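Local coordinates for protein metallo-beta-lactamase (Serratia marcescens, PDB 6K4X) that probably hydrolyses the beta-lactam ring of antibiotics as a dinuclear zinc enzyme of subclass B3, blocked here by a bound sulfanylbenzoate inhibitor, at residues 207-211 with 236-242. Sequence-based numbering, arbitrary orientation.
Sequences SCDIA and YVDNGAC
A disulfide joins Cys208 to Cys242, with SG to SG at 2.1 Å and the S-S bond twisted by a chi3 of 77°. The SG of Cys208 stands opposite the backbone N (chi1 179°), which swings it from the strand's approach onto the first turn of helix 241-260. Beside it CB of Ala211 meets CB of Ala241 at 3.7 Å; with nothing beyond CB, the two alanines let strand and helix start approach closely, while Val171 of the neighbouring strand 166-173 packs on both cysteines. Farther along, CG1 of Ile210 lies 3.7 Å from CG2 of Val237, two branched chains crossing at a slant.

One direct hydrogen bond ties the backbones: Asp238 N gives to Asp209 O at 2.8 Å, nearly straight at 165°. The CA of Asn239 adds a C-H...O contact to Cys208 O at 3.1 Å. Waters extend this link, one from Cys208 N to Asn239 O, another from Ala211 N to Tyr236 O and, at longer range, Asp238 O.

Asp238 suits the helix entrance: above its carboxylate plane, OD1 accepts a capping bond from Gly240 N within a type I turn, while OD2 forms a salt bridge with Arg224. Asp209 OD2 accepts a hydrogen bond from Asp169 N. Covalent, hydrogen-bonded, apolar and water-mediated links thus hold the start of the C-terminal helix to the run-in of strand 210-213, outermost in its sheet, with cross-link and methyls buried.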
loop_
_atom_site.group_PDB
_atom_site.type_symbol
_atom_site.label_atom_id
_atom_site.label_comp_id
_atom_site.label_asym_id
_atom_site.label_seq_id
_atom_site.Cartn_x
_atom_site.Cartn_y
_atom_site.Cartn_z
ATOM N N SER A 207 -2.372 -15.984 0.429
ATOM C CA SER A 207 -2.753 -16.332 -0.938
ATOM C C SER A 207 -2.404 -15.147 -1.845
ATOM O O SER A 207 -2.913 -14.059 -1.643
ATOM C CB SER A 207 -4.231 -16.660 -1.008
ATOM O OG SER A 207 -4.569 -17.729 -0.135
ATOM N N CYS A 208 -1.532 -15.343 -2.837
ATOM C CA CYS A 208 -0.872 -14.194 -3.470
ATOM C C CYS A 208 -0.494 -14.443 -4.931
ATOM O O CYS A 208 0.711 -14.568 -5.223
ATOM C CB CYS A 208 0.404 -13.894 -2.685
ATOM S SG CYS A 208 1.425 -12.512 -3.276
ATOM N N ASP A 209 -1.445 -14.362 -5.860
ATOM C CA ASP A 209 -1.144 -14.541 -7.265
ATOM C C ASP A 209 -0.481 -13.296 -7.851
ATOM O O ASP A 209 0.433 -13.438 -8.673
ATOM C CB ASP A 209 -2.397 -14.857 -8.073
ATOM C CG ASP A 209 -3.031 -16.168 -7.671
ATOM O OD1 ASP A 209 -2.293 -17.187 -7.667
ATOM O OD2 ASP A 209 -4.220 -16.180 -7.371
ATOM N N ILE A 210 -0.983 -12.116 -7.506
ATOM C CA ILE A 210 -0.479 -10.844 -8.040
ATOM C C ILE A 210 -0.183 -9.956 -6.845
ATOM O O ILE A 210 -1.121 -9.578 -6.130
ATOM C CB ILE A 210 -1.505 -10.169 -8.960
ATOM C CG1 ILE A 210 -1.800 -11.051 -10.174
ATOM C CG2 ILE A 210 -1.042 -8.763 -9.345
ATOM C CD1 ILE A 210 -3.004 -10.586 -10.980
ATOM N N ALA A 211 1.090 -9.623 -6.637
ATOM C CA ALA A 211 1.465 -8.684 -5.580
ATOM C C ALA A 211 1.798 -7.340 -6.202
ATOM O O ALA A 211 2.569 -7.262 -7.167
ATOM C CB ALA A 211 2.615 -9.213 -4.759
ATOM N N TYR A 236 2.235 -10.159 -14.566
ATOM C CA TYR A 236 2.090 -9.643 -13.204
ATOM C C TYR A 236 1.914 -10.765 -12.191
ATOM O O TYR A 236 2.013 -10.494 -10.983
ATOM C CB TYR A 236 0.937 -8.647 -13.084
ATOM C CG TYR A 236 1.066 -7.484 -14.022
ATOM C CD1 TYR A 236 2.049 -6.528 -13.834
ATOM C CD2 TYR A 236 0.203 -7.333 -15.087
ATOM C CE1 TYR A 236 2.185 -5.459 -14.694
ATOM C CE2 TYR A 236 0.344 -6.286 -15.961
ATOM C CZ TYR A 236 1.321 -5.342 -15.764
ATOM O OH TYR A 236 1.442 -4.295 -16.623
ATOM N N VAL A 237 1.630 -11.976 -12.673
ATOM C CA VAL A 237 1.300 -13.091 -11.870
ATOM C C VAL A 237 2.588 -13.780 -11.456
ATOM O O VAL A 237 3.416 -14.131 -12.298
ATOM C CB VAL A 237 0.367 -14.055 -12.622
ATOM C CG1 VAL A 237 0.157 -15.343 -11.854
ATOM C CG2 VAL A 237 -0.961 -13.398 -12.943
ATOM N N ASP A 238 2.708 -14.029 -10.165
ATOM C CA ASP A 238 3.841 -14.742 -9.609
ATOM C C ASP A 238 3.478 -15.084 -8.166
ATOM O O ASP A 238 3.473 -14.189 -7.299
ATOM C CB ASP A 238 5.116 -13.895 -9.667
ATOM C CG ASP A 238 6.312 -14.481 -8.944
ATOM O OD1 ASP A 238 6.196 -15.580 -8.362
ATOM O OD2 ASP A 238 7.358 -13.792 -8.962
ATOM N N ASN A 239 3.077 -16.329 -7.920
ATOM C CA ASN A 239 2.479 -16.684 -6.656
ATOM C C ASN A 239 3.535 -16.856 -5.561
ATOM O O ASN A 239 3.173 -17.099 -4.430
ATOM C CB ASN A 239 1.579 -17.915 -6.762
ATOM C CG ASN A 239 2.315 -19.176 -7.127
ATOM O OD1 ASN A 239 3.538 -19.245 -7.042
ATOM N ND2 ASN A 239 1.578 -20.177 -7.585
ATOM N N GLY A 240 4.806 -16.597 -5.880
ATOM C CA GLY A 240 5.840 -16.504 -4.876
ATOM C C GLY A 240 6.167 -15.073 -4.480
ATOM O O GLY A 240 7.057 -14.852 -3.660
ATOM N N ALA A 241 5.470 -14.079 -5.028
ATOM C CA ALA A 241 5.911 -12.703 -4.843
ATOM C C ALA A 241 5.772 -12.252 -3.391
ATOM O O ALA A 241 6.663 -11.516 -2.933
ATOM C CB ALA A 241 5.147 -11.793 -5.756
ATOM N N CYS A 242 4.701 -12.626 -2.688
ATOM C CA CYS A 242 4.590 -12.214 -1.315
ATOM C C CYS A 242 5.660 -12.901 -0.455
ATOM O O CYS A 242 6.202 -12.287 0.465
ATOM C CB CYS A 242 3.193 -12.504 -0.784
ATOM S SG CYS A 242 1.900 -11.466 -1.503
HETATM O O HOH W 1 0.510 -17.554 -3.317
HETATM O O HOH W 2 -1.538 -19.653 -7.036
HETATM O O HOH W 3 3.083 -11.095 -8.373
HETATM O O HOH W 4 2.607 -7.810 -9.956
#